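Local coordinates for protein Sso-CP2 metallo-carboxypetidase (Sulfolobus solfataricus, PDB 4MMO) that probably acts as a zinc-dependent metallo-carboxypeptidase of the M20 family, trimming peptides at their carboxyl ends and pairing through a dimerisation domain, at residues Glu186-Tyr191 against Pro301-Ala306; Ala212-Thr217 against Gln330-Asn335; Glu228-Asp233 against Pro314-Tyr319. One frame throughout, in Å; residues are numbered along the deposited sequence.

Contact 1 of 3, residues Glu186-Tyr191 against Pro301-Ala306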
ATOM      1  N   GLU A 186       2.971  -7.391  11.556  1.00 34.28           N
ATOM      2  CA  GLU A 186       1.929  -6.630  10.883  1.00 32.88           C
ATOM      3  C   GLU A 186       1.211  -5.743  11.884  1.00 35.15           C
ATOM      4  O   GLU A 186       0.761  -6.215  12.927  1.00 37.37           O
ATOM      5  CB  GLU A 186       0.928  -7.552  10.203  1.00 31.91           C
ATOM      6  CG  GLU A 186      -0.251  -6.795   9.610  1.00 67.57           C
ATOM      7  CD  GLU A 186      -1.005  -7.596   8.573  1.00 73.59           C
ATOM      8  OE1 GLU A 186      -1.200  -8.813   8.781  1.00 71.13           O
ATOM      9  OE2 GLU A 186      -1.398  -7.005   7.546  1.00 83.59           O
ATOM     10  N   LEU A 187       1.129  -4.454  11.567  1.00 31.75           N
ATOM     11  CA  LEU A 187       0.397  -3.499  12.387  1.00 31.81           C
ATOM     12  C   LEU A 187      -0.903  -3.170  11.684  1.00 50.96           C
ATOM     13  O   LEU A 187      -0.913  -2.950  10.478  1.00 37.85           O
ATOM     14  CB  LEU A 187       1.203  -2.216  12.579  1.00 38.30           C
ATOM     15  CG  LEU A 187       2.585  -2.354  13.214  1.00 36.83           C
ATOM     16  CD1 LEU A 187       3.236  -0.986  13.343  1.00 37.17           C
ATOM     17  CD2 LEU A 187       2.490  -3.035  14.570  1.00 46.87           C
ATOM     18  N   VAL A 188      -1.996  -3.144  12.439  1.00 47.66           N
ATOM     19  CA  VAL A 188      -3.303  -2.841  11.876  1.00 43.89           C
ATOM     20  C   VAL A 188      -4.049  -1.839  12.745  1.00 47.30           C
ATOM     21  O   VAL A 188      -4.093  -1.971  13.969  1.00 46.85           O
ATOM     22  CB  VAL A 188      -4.166  -4.109  11.727  1.00 50.35           C
ATOM     23  CG1 VAL A 188      -5.496  -3.776  11.064  1.00 43.09           C
ATOM     24  CG2 VAL A 188      -3.426  -5.168  10.919  1.00 40.96           C
ATOM     25  N   LEU A 189      -4.624  -0.833  12.093  1.00 38.88           N
ATOM     26  CA  LEU A 189      -5.524   0.108  12.741  1.00 46.72           C
ATOM     27  C   LEU A 189      -6.876  -0.005  12.063  1.00 53.60           C
ATOM     28  O   LEU A 189      -6.955  -0.093  10.839  1.00 47.80           O
ATOM     29  CB  LEU A 189      -5.006   1.542  12.616  1.00 37.14           C
ATOM     30  CG  LEU A 189      -3.660   1.868  13.256  1.00 46.66           C
ATOM     31  CD1 LEU A 189      -3.316   3.329  13.013  1.00 44.26           C
ATOM     32  CD2 LEU A 189      -3.675   1.563  14.740  1.00 45.72           C
ATOM     33  N   ASP A 190      -7.935  -0.021  12.863  1.00 43.66           N
ATOM     34  CA  ASP A 190      -9.293  -0.039  12.340  1.00 53.75           C
ATOM     35  C   ASP A 190     -10.147   0.858  13.226  1.00 49.45           C
ATOM     36  O   ASP A 190     -10.428   0.513  14.373  1.00 48.48           O
ATOM     37  CB  ASP A 190      -9.841  -1.465  12.310  1.00 51.30           C
ATOM     38  CG  ASP A 190     -10.990  -1.625  11.338  1.00 74.69           C
ATOM     39  OD1 ASP A 190     -11.773  -0.665  11.189  1.00 80.22           O
ATOM     40  OD2 ASP A 190     -11.105  -2.701  10.714  1.00 76.47           O
ATOM     41  N   TYR A 191     -10.541   2.011  12.692  1.00 41.63           N
ATOM     42  CA  TYR A 191     -11.172   3.058  13.494  1.00 49.41           C
ATOM     43  C   TYR A 191     -12.689   3.118  13.335  1.00 53.40           C
ATOM     44  O   TYR A 191     -13.365   3.809  14.094  1.00 52.40           O
ATOM     45  CB  TYR A 191     -10.588   4.427  13.131  1.00 46.80           C
ATOM     46  CG  TYR A 191      -9.207   4.711  13.686  1.00 50.51           C
ATOM     47  CD1 TYR A 191      -8.551   3.801  14.505  1.00 46.64           C
ATOM     48  CD2 TYR A 191      -8.564   5.907  13.393  1.00 48.97           C
ATOM     49  CE1 TYR A 191      -7.290   4.072  15.010  1.00 40.94           C
ATOM     50  CE2 TYR A 191      -7.309   6.187  13.895  1.00 46.58           C
ATOM     51  CZ  TYR A 191      -6.675   5.268  14.704  1.00 46.53           C
ATOM     52  OH  TYR A 191      -5.423   5.547  15.206  1.00 41.50           O
ATOM     53  N   PRO A 301     -10.155   6.935   5.257  1.00 33.98           N
ATOM     54  CA  PRO A 301     -10.276   5.477   5.362  1.00 40.16           C
ATOM     55  C   PRO A 301     -10.453   5.060   6.812  1.00 32.96           C
ATOM     56  O   PRO A 301     -10.050   5.806   7.704  1.00 39.18           O
ATOM     57  CB  PRO A 301      -8.936   4.968   4.812  1.00 45.40           C
ATOM     58  CG  PRO A 301      -8.318   6.153   4.109  1.00 43.53           C
ATOM     59  CD  PRO A 301      -8.785   7.333   4.889  1.00 33.77           C
ATOM     60  N   HIS A 302     -11.056   3.900   7.051  1.00 41.27           N
ATOM     61  CA  HIS A 302     -11.292   3.449   8.419  1.00 48.00           C
ATOM     62  C   HIS A 302     -10.212   2.469   8.861  1.00 39.90           C
ATOM     63  O   HIS A 302     -10.069   2.187  10.052  1.00 44.66           O
ATOM     64  CB  HIS A 302     -12.687   2.823   8.554  1.00 46.88           C
ATOM     65  CG  HIS A 302     -12.842   1.517   7.845  1.00 49.05           C
ATOM     66  ND1 HIS A 302     -12.528   0.310   8.431  1.00 72.41           N
ATOM     67  CD2 HIS A 302     -13.286   1.225   6.599  1.00 49.15           C
ATOM     68  CE1 HIS A 302     -12.768  -0.669   7.578  1.00 74.08           C
ATOM     69  NE2 HIS A 302     -13.228  -0.140   6.457  1.00 66.34           N
ATOM     70  N   ARG A 303      -9.438   1.979   7.898  1.00 49.81           N
ATOM     71  CA  ARG A 303      -8.454   0.937   8.155  1.00 42.31           C
ATOM     72  C   ARG A 303      -7.108   1.257   7.505  1.00 48.76           C
ATOM     73  O   ARG A 303      -7.052   1.788   6.396  1.00 42.57           O
ATOM     74  CB  ARG A 303      -8.988  -0.396   7.625  1.00 44.58           C
ATOM     75  CG  ARG A 303      -8.308  -1.631   8.181  1.00 65.65           C
ATOM     76  CD  ARG A 303      -9.078  -2.883   7.784  1.00 85.40           C
ATOM     77  NE  ARG A 303      -8.339  -4.109   8.073  1.00100.66           N
ATOM     78  CZ  ARG A 303      -8.438  -4.817   9.196  1.00104.69           C
ATOM     79  NH1 ARG A 303      -9.252  -4.437  10.175  1.00 98.55           N
ATOM     80  NH2 ARG A 303      -7.713  -5.918   9.342  1.00106.13           N
ATOM     81  N   ALA A 304      -6.030   0.927   8.211  1.00 44.79           N
ATOM     82  CA  ALA A 304      -4.674   1.051   7.688  1.00 42.29           C
ATOM     83  C   ALA A 304      -3.820  -0.061   8.278  1.00 44.44           C
ATOM     84  O   ALA A 304      -3.924  -0.357   9.466  1.00 41.22           O
ATOM     85  CB  ALA A 304      -4.080   2.401   8.052  1.00 43.08           C
ATOM     86  N   PHE A 305      -2.983  -0.681   7.453  1.00 38.05           N
ATOM     87  CA  PHE A 305      -2.041  -1.672   7.963  1.00 58.44           C
ATOM     88  C   PHE A 305      -0.673  -1.588   7.297  1.00 57.92           C
ATOM     89  O   PHE A 305      -0.537  -1.110   6.168  1.00 44.03           O
ATOM     90  CB  PHE A 305      -2.612  -3.092   7.849  1.00 69.29           C
ATOM     91  CG  PHE A 305      -2.909  -3.523   6.445  1.00 56.94           C
ATOM     92  CD1 PHE A 305      -4.120  -3.208   5.851  1.00 78.31           C
ATOM     93  CD2 PHE A 305      -1.987  -4.262   5.724  1.00 66.25           C
ATOM     94  CE1 PHE A 305      -4.400  -3.611   4.558  1.00 90.89           C
ATOM     95  CE2 PHE A 305      -2.260  -4.668   4.432  1.00 78.51           C
ATOM     96  CZ  PHE A 305      -3.469  -4.343   3.848  1.00 89.10           C
ATOM     97  N   ALA A 306       0.335  -2.049   8.030  1.00 40.91           N
ATOM     98  CA  ALA A 306       1.708  -2.056   7.557  1.00 34.84           C
ATOM     99  C   ALA A 306       2.372  -3.374   7.943  1.00 39.71           C
ATOM    100  O   ALA A 306       2.003  -3.989   8.943  1.00 40.25           O
ATOM    101  CB  ALA A 306       2.470  -0.886   8.157  1.00 30.57           C
TER
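In the antiparallel sheet of the M20 dimerisation domain, strands 178-190 and 299-312 run side by side and set Leu187 and Leu189 against Ala306 and Ala304 as hydrogen-bonded pairs. Leu189 N reaches Ala304 O at 2.8 Å, and past the strand end Tyr191 N gives one more bond to His302 O at 2.7 Å. The leucine and alanine side chains share the face on which helix 207-218 packs, where Leu189 and Ala304 both touch Leu211.

The other face is more polar. Asp190, its carboxylate swung anti to the backbone nitrogen (chi1 -159°), is gripped by two neighbours. His302 ND1 donates to Asp190 OD1 at 3.0 Å; the oxygen lies in the imidazole plane, yet the donor comes from above the carboxylate. Arg303 NH1 makes a salt bridge to Asp190 OD2 at 2.6 Å on the anti side, with carboxylate and guanidinium planes 71° apart. Two partners on separate oxygens should hold the group's rotation and probably favour its ionised form. The backbone carbonyl of Asp190 accepts from Lys262 NZ of the second subunit, whose Phe261 packs on His302.

Val188 has a branch for each of two neighbours on this face: CG1 lies over one face of the Arg303 guanidinium, 3.5 Å from NH2, while the CG2 branch runs beside Phe305, 3.8 Å from its CB.

Contact 2 of 3, residues Ala212-Thr217 against Gln330-Asn335. With SO4 (sulfate ion), chain G.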
ATOM      1  N   ALA A 212       1.266   6.082   9.706  1.00 41.79           N
ATOM      2  CA  ALA A 212       2.460   6.663   9.096  1.00 41.78           C
ATOM      3  C   ALA A 212       3.332   7.295  10.171  1.00 38.85           C
ATOM      4  O   ALA A 212       4.557   7.194  10.133  1.00 34.86           O
ATOM      5  CB  ALA A 212       2.082   7.703   8.047  1.00 33.69           C
ATOM      6  N   LYS A 213       2.693   7.942  11.137  1.00 30.36           N
ATOM      7  CA  LYS A 213       3.422   8.579  12.223  1.00 37.04           C
ATOM      8  C   LYS A 213       4.083   7.532  13.108  1.00 39.17           C
ATOM      9  O   LYS A 213       5.216   7.718  13.546  1.00 39.82           O
ATOM     10  CB  LYS A 213       2.493   9.480  13.042  1.00 41.27           C
ATOM     11  CG  LYS A 213       2.551  10.942  12.619  1.00 46.99           C
ATOM     12  CD  LYS A 213       1.327  11.722  13.066  1.00 42.75           C
ATOM     13  CE  LYS A 213       1.333  13.135  12.495  1.00 52.59           C
ATOM     14  NZ  LYS A 213       2.544  13.909  12.893  1.00 42.36           N
ATOM     15  N   ILE A 214       3.379   6.429  13.351  1.00 37.67           N
ATOM     16  CA  ILE A 214       3.894   5.343  14.181  1.00 35.16           C
ATOM     17  C   ILE A 214       5.174   4.757  13.592  1.00 44.79           C
ATOM     18  O   ILE A 214       6.202   4.692  14.269  1.00 43.85           O
ATOM     19  CB  ILE A 214       2.846   4.214  14.340  1.00 38.93           C
ATOM     20  CG1 ILE A 214       1.688   4.672  15.233  1.00 41.12           C
ATOM     21  CG2 ILE A 214       3.482   2.940  14.906  1.00 34.94           C
ATOM     22  CD1 ILE A 214       2.050   4.895  16.694  1.00 47.17           C
ATOM     23  N   ILE A 215       5.115   4.331  12.334  1.00 38.98           N
ATOM     24  CA  ILE A 215       6.274   3.701  11.712  1.00 44.75           C
ATOM     25  C   ILE A 215       7.424   4.697  11.564  1.00 43.37           C
ATOM     26  O   ILE A 215       8.586   4.301  11.512  1.00 37.53           O
ATOM     27  CB  ILE A 215       5.932   3.051  10.348  1.00 42.39           C
ATOM     28  CG1 ILE A 215       5.376   4.086   9.372  1.00 40.12           C
ATOM     29  CG2 ILE A 215       4.946   1.904  10.549  1.00 42.12           C
ATOM     30  CD1 ILE A 215       5.098   3.538   7.990  1.00 57.54           C
ATOM     31  N   SER A 216       7.101   5.987  11.519  1.00 32.26           N
ATOM     32  CA  SER A 216       8.128   7.023  11.449  1.00 38.16           C
ATOM     33  C   SER A 216       8.968   7.085  12.724  1.00 30.09           C
ATOM     34  O   SER A 216      10.118   7.516  12.686  1.00 44.79           O
ATOM     35  CB  SER A 216       7.505   8.390  11.169  1.00 43.11           C
ATOM     36  OG  SER A 216       6.992   8.452   9.850  1.00 45.09           O
ATOM     37  N   THR A 217       8.401   6.651  13.848  1.00 32.96           N
ATOM     38  CA  THR A 217       9.112   6.707  15.127  1.00 39.88           C
ATOM     39  C   THR A 217      10.109   5.563  15.267  1.00 40.61           C
ATOM     40  O   THR A 217      10.992   5.603  16.121  1.00 41.59           O
ATOM     41  CB  THR A 217       8.143   6.649  16.337  1.00 39.72           C
ATOM     42  OG1 THR A 217       7.453   5.391  16.350  1.00 33.30           O
ATOM     43  CG2 THR A 217       7.126   7.794  16.286  1.00 32.37           C
ATOM     44  N   GLN A 330       3.520   1.180  22.655  1.00 53.16           N
ATOM     45  CA  GLN A 330       2.716   1.716  23.751  1.00 49.92           C
ATOM     46  C   GLN A 330       2.984   3.209  23.910  1.00 59.97           C
ATOM     47  O   GLN A 330       2.060   4.022  23.902  1.00 69.37           O
ATOM     48  CB  GLN A 330       3.041   1.006  25.067  1.00 64.58           C
ATOM     49  CG  GLN A 330       2.644  -0.458  25.128  1.00 88.30           C
ATOM     50  CD  GLN A 330       3.304  -1.188  26.291  1.00105.65           C
ATOM     51  OE1 GLN A 330       3.676  -0.574  27.292  1.00104.52           O
ATOM     52  NE2 GLN A 330       3.459  -2.503  26.158  1.00 98.70           N
ATOM     53  N   LYS A 331       4.259   3.555  24.052  1.00 59.56           N
ATOM     54  CA  LYS A 331       4.675   4.943  24.232  1.00 61.48           C
ATOM     55  C   LYS A 331       4.265   5.823  23.053  1.00 61.53           C
ATOM     56  O   LYS A 331       3.938   6.996  23.228  1.00 71.68           O
ATOM     57  CB  LYS A 331       6.191   5.017  24.416  1.00 56.96           C
ATOM     58  CG  LYS A 331       6.682   4.428  25.724  1.00 63.27           C
ATOM     59  CD  LYS A 331       8.203   4.360  25.763  1.00 75.94           C
ATOM     60  CE  LYS A 331       8.705   3.789  27.079  1.00 76.21           C
ATOM     61  NZ  LYS A 331       8.081   2.471  27.392  1.00 86.51           N
ATOM     62  N   ALA A 332       4.282   5.252  21.853  1.00 54.37           N
ATOM     63  CA  ALA A 332       3.955   6.002  20.648  1.00 51.33           C
ATOM     64  C   ALA A 332       2.446   6.145  20.478  1.00 60.46           C
ATOM     65  O   ALA A 332       1.977   6.716  19.493  1.00 60.85           O
ATOM     66  CB  ALA A 332       4.567   5.331  19.429  1.00 42.19           C
ATOM     67  N   GLY A 333       1.690   5.619  21.438  1.00 55.43           N
ATOM     68  CA  GLY A 333       0.244   5.741  21.426  1.00 60.29           C
ATOM     69  C   GLY A 333      -0.415   4.857  20.387  1.00 73.35           C
ATOM     70  O   GLY A 333      -1.468   5.205  19.846  1.00 73.48           O
ATOM     71  N   PHE A 334       0.202   3.715  20.105  1.00 64.40           N
ATOM     72  CA  PHE A 334      -0.350   2.780  19.132  1.00 60.56           C
ATOM     73  C   PHE A 334      -1.661   2.201  19.657  1.00 51.19           C
ATOM     74  O   PHE A 334      -1.731   1.721  20.786  1.00 54.73           O
ATOM     75  CB  PHE A 334       0.649   1.664  18.820  1.00 44.32           C
ATOM     76  CG  PHE A 334       0.137   0.649  17.836  1.00 44.40           C
ATOM     77  CD1 PHE A 334       0.000   0.968  16.494  1.00 43.15           C
ATOM     78  CD2 PHE A 334      -0.203  -0.627  18.251  1.00 40.70           C
ATOM     79  CE1 PHE A 334      -0.470   0.035  15.587  1.00 41.05           C
ATOM     80  CE2 PHE A 334      -0.675  -1.565  17.349  1.00 40.85           C
ATOM     81  CZ  PHE A 334      -0.808  -1.234  16.017  1.00 40.29           C
ATOM     82  N   ASN A 335      -2.697   2.265  18.829  1.00 58.54           N
ATOM     83  CA  ASN A 335      -4.030   1.833  19.217  1.00 61.75           C
ATOM     84  C   ASN A 335      -4.599   0.889  18.172  1.00 63.60           C
ATOM     85  O   ASN A 335      -5.476   1.261  17.390  1.00 62.99           O
ATOM     86  CB  ASN A 335      -4.947   3.046  19.385  1.00 61.12           C
ATOM     87  CG  ASN A 335      -6.350   2.664  19.820  1.00 72.02           C
ATOM     88  OD1 ASN A 335      -6.569   1.586  20.374  1.00 79.58           O
ATOM     89  ND2 ASN A 335      -7.308   3.547  19.567  1.00 56.18           N
TER
HETATM   90  S   SO4 G 501       3.155  15.508  16.353  1.00 76.43           S
HETATM   91  O1  SO4 G 501       2.442  14.400  15.721  1.00 51.02           O
HETATM   92  O2  SO4 G 501       4.272  14.974  17.124  1.00 65.30           O
HETATM   93  O3  SO4 G 501       3.665  16.418  15.328  1.00 78.51           O
HETATM   94  O4  SO4 G 501       2.245  16.234  17.239  1.00 63.56           O
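Ile214 reaches from its helix to Ala332 and Phe334 with a single branch of its side chain. From CB, which points toward 330-335, the CG1 arm departs opposite the carbonyl carbon (chi1 -71°) and comes up at the edge of the Phe334 ring, near the ring plane. A second bend (chi2 -68°) turns CD1 onto the opposing backbone. That methyl does most of the touching: it sits 3.3 Å from Ala332 O, 3.7 Å from Ala332 CB and 4.1 Å from Phe334 CB. Beside it, Thr217 OG1 approaches Ala332 CB at 4.2 Å, a flanking contact on the alanine methyl.

What Ile214 meets is the end of helix 318-331, closed by a Schellman motif. Gly333 enters a positive phi of 73°, and one of the motif's two bonds back into the last turn runs from Gly333 N to Gln330 O at 3.0 Å, after which the chain turns into Phe334. The Phe334 ring goes on to pack against Leu187 and Leu189 of the sheet, and Leu329 touches both Ile214 and Phe334.

Thr217 OG1 donates to Ile214 O, in the carbonyl plane, and the same oxygen receives Thr217 N; OG1 is also bonded to His328 NE2. Two residues earlier, Ala212 O is gripped from opposite faces by Ser216 OG and Ser216 N. The far side of helix 207-218 meets its counterpart in the dimer, Ala212 against Ala212 of the second subunit. Lys213 is bent at its last torsion; its NZ bonds Ser216 O and Val219 O of the second subunit and reaches sulfate O1 at 2.9 Å. That probably crystallisation-derived ion is also held by Met221 N of the second subunit.

Contact 3 of 3, residues Glu228-Asp233 against Pro314-Tyr319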
ATOM      1  N   GLU A 228      13.873   1.500  21.820  1.00 46.81           N
ATOM      2  CA  GLU A 228      14.731   1.470  22.999  1.00 44.66           C
ATOM      3  C   GLU A 228      15.173   0.044  23.315  1.00 44.32           C
ATOM      4  O   GLU A 228      14.346  -0.858  23.432  1.00 35.30           O
ATOM      5  CB  GLU A 228      14.002   2.074  24.202  1.00 54.32           C
ATOM      6  CG  GLU A 228      14.853   2.171  25.465  1.00 64.52           C
ATOM      7  CD  GLU A 228      14.088   2.746  26.644  1.00 77.93           C
ATOM      8  OE1 GLU A 228      13.124   3.508  26.419  1.00 96.10           O
ATOM      9  OE2 GLU A 228      14.447   2.432  27.798  1.00 78.42           O
ATOM     10  N   GLY A 229      16.484  -0.148  23.436  1.00 42.92           N
ATOM     11  CA  GLY A 229      17.056  -1.437  23.787  1.00 36.25           C
ATOM     12  C   GLY A 229      17.391  -2.333  22.603  1.00 37.76           C
ATOM     13  O   GLY A 229      17.939  -3.418  22.784  1.00 45.84           O
ATOM     14  N   PHE A 230      17.074  -1.880  21.394  1.00 38.23           N
ATOM     15  CA  PHE A 230      17.231  -2.701  20.194  1.00 31.91           C
ATOM     16  C   PHE A 230      18.671  -3.176  19.974  1.00 30.53           C
ATOM     17  O   PHE A 230      18.897  -4.328  19.605  1.00 40.07           O
ATOM     18  CB  PHE A 230      16.745  -1.917  18.976  1.00 31.34           C
ATOM     19  CG  PHE A 230      16.731  -2.710  17.704  1.00 33.62           C
ATOM     20  CD1 PHE A 230      15.673  -3.550  17.407  1.00 40.39           C
ATOM     21  CD2 PHE A 230      17.768  -2.599  16.792  1.00 29.43           C
ATOM     22  CE1 PHE A 230      15.657  -4.274  16.234  1.00 37.50           C
ATOM     23  CE2 PHE A 230      17.752  -3.318  15.613  1.00 37.32           C
ATOM     24  CZ  PHE A 230      16.697  -4.157  15.335  1.00 31.62           C
ATOM     25  N   TYR A 231      19.637  -2.297  20.218  1.00 32.62           N
ATOM     26  CA  TYR A 231      21.042  -2.594  19.936  1.00 44.69           C
ATOM     27  C   TYR A 231      21.804  -3.159  21.135  1.00 43.91           C
ATOM     28  O   TYR A 231      22.953  -3.570  20.994  1.00 42.80           O
ATOM     29  CB  TYR A 231      21.759  -1.338  19.422  1.00 34.57           C
ATOM     30  CG  TYR A 231      21.284  -0.887  18.057  1.00 34.87           C
ATOM     31  CD1 TYR A 231      21.773  -1.480  16.901  1.00 31.12           C
ATOM     32  CD2 TYR A 231      20.341   0.125  17.926  1.00 33.28           C
ATOM     33  CE1 TYR A 231      21.340  -1.079  15.650  1.00 29.57           C
ATOM     34  CE2 TYR A 231      19.900   0.536  16.680  1.00 38.70           C
ATOM     35  CZ  TYR A 231      20.401  -0.069  15.546  1.00 37.51           C
ATOM     36  OH  TYR A 231      19.962   0.335  14.307  1.00 42.40           O
ATOM     37  N   ASP A 232      21.172  -3.190  22.307  1.00 40.60           N
ATOM     38  CA  ASP A 232      21.857  -3.609  23.533  1.00 41.22           C
ATOM     39  C   ASP A 232      22.423  -5.028  23.443  1.00 42.58           C
ATOM     40  O   ASP A 232      23.502  -5.302  23.959  1.00 53.63           O
ATOM     41  CB  ASP A 232      20.919  -3.510  24.741  1.00 47.43           C
ATOM     42  CG  ASP A 232      20.602  -2.072  25.127  1.00 61.09           C
ATOM     43  OD1 ASP A 232      21.306  -1.154  24.658  1.00 65.08           O
ATOM     44  OD2 ASP A 232      19.651  -1.863  25.909  1.00 57.22           O
ATOM     45  N   ASP A 233      21.691  -5.923  22.788  1.00 54.24           N
ATOM     46  CA  ASP A 233      22.101  -7.320  22.680  1.00 41.56           C
ATOM     47  C   ASP A 233      23.014  -7.564  21.477  1.00 39.54           C
ATOM     48  O   ASP A 233      23.491  -8.679  21.274  1.00 34.35           O
ATOM     49  CB  ASP A 233      20.867  -8.224  22.570  1.00 56.83           C
ATOM     50  CG  ASP A 233      20.197  -8.474  23.911  1.00 79.23           C
ATOM     51  OD1 ASP A 233      20.283  -7.603  24.802  1.00 85.34           O
ATOM     52  OD2 ASP A 233      19.580  -9.548  24.073  1.00 92.10           O
ATOM     53  N   PRO A 314      23.604 -11.427  15.952  1.00 36.53           N
ATOM     54  CA  PRO A 314      23.900 -11.913  17.305  1.00 45.61           C
ATOM     55  C   PRO A 314      24.143 -10.755  18.269  1.00 31.65           C
ATOM     56  O   PRO A 314      24.796  -9.810  17.837  1.00 36.72           O
ATOM     57  CB  PRO A 314      25.187 -12.721  17.111  1.00 36.64           C
ATOM     58  CG  PRO A 314      25.179 -13.119  15.678  1.00 37.13           C
ATOM     59  CD  PRO A 314      24.541 -11.972  14.954  1.00 38.75           C
ATOM     60  N   ASN A 315      23.652 -10.784  19.512  1.00 38.37           N
ATOM     61  CA  ASN A 315      22.885 -11.883  20.095  1.00 27.82           C
ATOM     62  C   ASN A 315      21.419 -11.504  20.269  1.00 43.04           C
ATOM     63  O   ASN A 315      20.816 -11.789  21.303  1.00 35.64           O
ATOM     64  CB  ASN A 315      23.473 -12.243  21.460  1.00 35.49           C
ATOM     65  CG  ASN A 315      24.884 -12.799  21.359  1.00 39.17           C
ATOM     66  OD1 ASN A 315      25.129 -13.767  20.640  1.00 45.70           O
ATOM     67  ND2 ASN A 315      25.821 -12.180  22.069  1.00 43.83           N
ATOM     68  N   GLN A 316      20.844 -10.845  19.269  1.00 33.49           N
ATOM     69  CA  GLN A 316      19.452 -10.417  19.361  1.00 37.11           C
ATOM     70  C   GLN A 316      18.508 -11.615  19.368  1.00 32.32           C
ATOM     71  O   GLN A 316      18.688 -12.568  18.609  1.00 35.59           O
ATOM     72  CB  GLN A 316      19.085  -9.496  18.200  1.00 41.22           C
ATOM     73  CG  GLN A 316      19.766  -8.142  18.227  1.00 35.91           C
ATOM     74  CD  GLN A 316      19.381  -7.305  17.028  1.00 43.49           C
ATOM     75  OE1 GLN A 316      19.571  -7.723  15.885  1.00 37.78           O
ATOM     76  NE2 GLN A 316      18.811  -6.129  17.277  1.00 34.97           N
ATOM     77  N   ASP A 317      17.506 -11.549  20.239  1.00 31.81           N
ATOM     78  CA  ASP A 317      16.480 -12.574  20.350  1.00 36.74           C
ATOM     79  C   ASP A 317      15.198 -12.004  19.750  1.00 26.85           C
ATOM     80  O   ASP A 317      14.709 -10.976  20.214  1.00 32.15           O
ATOM     81  CB  ASP A 317      16.272 -12.920  21.828  1.00 39.26           C
ATOM     82  CG  ASP A 317      15.294 -14.062  22.042  1.00 50.42           C
ATOM     83  OD1 ASP A 317      14.404 -14.284  21.192  1.00 53.48           O
ATOM     84  OD2 ASP A 317      15.416 -14.738  23.084  1.00 49.05           O
ATOM     85  N   PRO A 318      14.644 -12.665  18.720  1.00 30.93           N
ATOM     86  CA  PRO A 318      13.461 -12.100  18.061  1.00 24.46           C
ATOM     87  C   PRO A 318      12.270 -11.938  19.001  1.00 32.53           C
ATOM     88  O   PRO A 318      11.534 -10.954  18.893  1.00 34.80           O
ATOM     89  CB  PRO A 318      13.155 -13.118  16.957  1.00 32.23           C
ATOM     90  CG  PRO A 318      13.813 -14.373  17.397  1.00 31.47           C
ATOM     91  CD  PRO A 318      15.044 -13.946  18.113  1.00 34.82           C
ATOM     92  N   TYR A 319      12.087 -12.880  19.920  1.00 36.72           N
ATOM     93  CA  TYR A 319      11.006 -12.775  20.892  1.00 33.46           C
ATOM     94  C   TYR A 319      11.231 -11.581  21.819  1.00 38.11           C
ATOM     95  O   TYR A 319      10.284 -10.924  22.238  1.00 37.15           O
ATOM     96  CB  TYR A 319      10.866 -14.075  21.685  1.00 30.21           C
ATOM     97  CG  TYR A 319      10.435 -15.243  20.827  1.00 38.70           C
ATOM     98  CD1 TYR A 319       9.100 -15.430  20.503  1.00 36.78           C
ATOM     99  CD2 TYR A 319      11.363 -16.152  20.333  1.00 35.82           C
ATOM    100  CE1 TYR A 319       8.696 -16.487  19.716  1.00 33.73           C
ATOM    101  CE2 TYR A 319      10.965 -17.219  19.539  1.00 38.93           C
ATOM    102  CZ  TYR A 319       9.628 -17.377  19.236  1.00 43.30           C
ATOM    103  OH  TYR A 319       9.211 -18.431  18.453  1.00 54.53           O
TER
HETATM  104  O   HOH W   1      17.228  -9.114  21.780  1.00 46.79           O
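The backbones of 228-233 and 314-319 join where Asn315 N, the nitrogen of the cis Pro314-Asn315 peptide, donates to Asp233 O at 2.7 Å, tilted from the plane of that carbonyl. Next to this bond, the CB of Asp233 lies 3.8 Å from Asn315 O, and Asn315 CB in turn packs close to Asp233 O.

Gln316 carries the rest of the contact. Its chain extends beyond CG and delivers the amide nitrogen to Phe230, where NE2 donates to Phe230 O at 2.9 Å. The donor stands 35° out of the carbonyl plane. NE2 also rests over one face of the Phe230 ring, offset toward the rim and nearest to CE2 at 3.4 Å, with ring and amide planes 84° apart. One nitrogen thus meets both the carbonyl and the ring of a single residue. At the other end of the amide, OE1 accepts from Val313 N, so both polar atoms of this buried side chain are matched and its flip is fixed.

Within the dimerisation domain, Asn315 and Gln316 lead into helix 318-331, while Phe230 and Asp233 belong to the loop between helices 207-218 and 239-247. Asp317 is the N-cap: its OD1 accepts from Tyr319 N at 3.0 Å, meeting it on the anti side and well out of the carboxylate plane. The backbone of the capping residue is tied back to the loop through water, since Asp317 N donates to a water at 2.9 Å that makes a weak bond to Asp233 OD2. Asp233 OD1 forms a long, weak ion pair with Lys320. Phe230 also packs on Phe310 of strand 299-312, while the Tyr319 ring stacks with Phe343 of strand 337-348.

All three contacts lie in the dimerisation domain, away from the zinc held by His71, Asp104 and Glu163. Contacts 1 and 2 adjoin, with centres 12 Å apart: Leu189 CD2 comes within 3.7 Å of Phe334 CE1, so the sheet and the loop that follows helix 318-331 share one apolar layer. Both also touch the second subunit, whereas no other chain of the assembly reaches contact 3. Contacts 2 and 3 use the two ends of helix 318-331, one its close and the other its N-cap, with centres about 20 Å apart and nearest atoms about 4 Å. Contact 3 is remote from contact 1, about 27 Å between centres, though strand 299-312 leads from one toward the other.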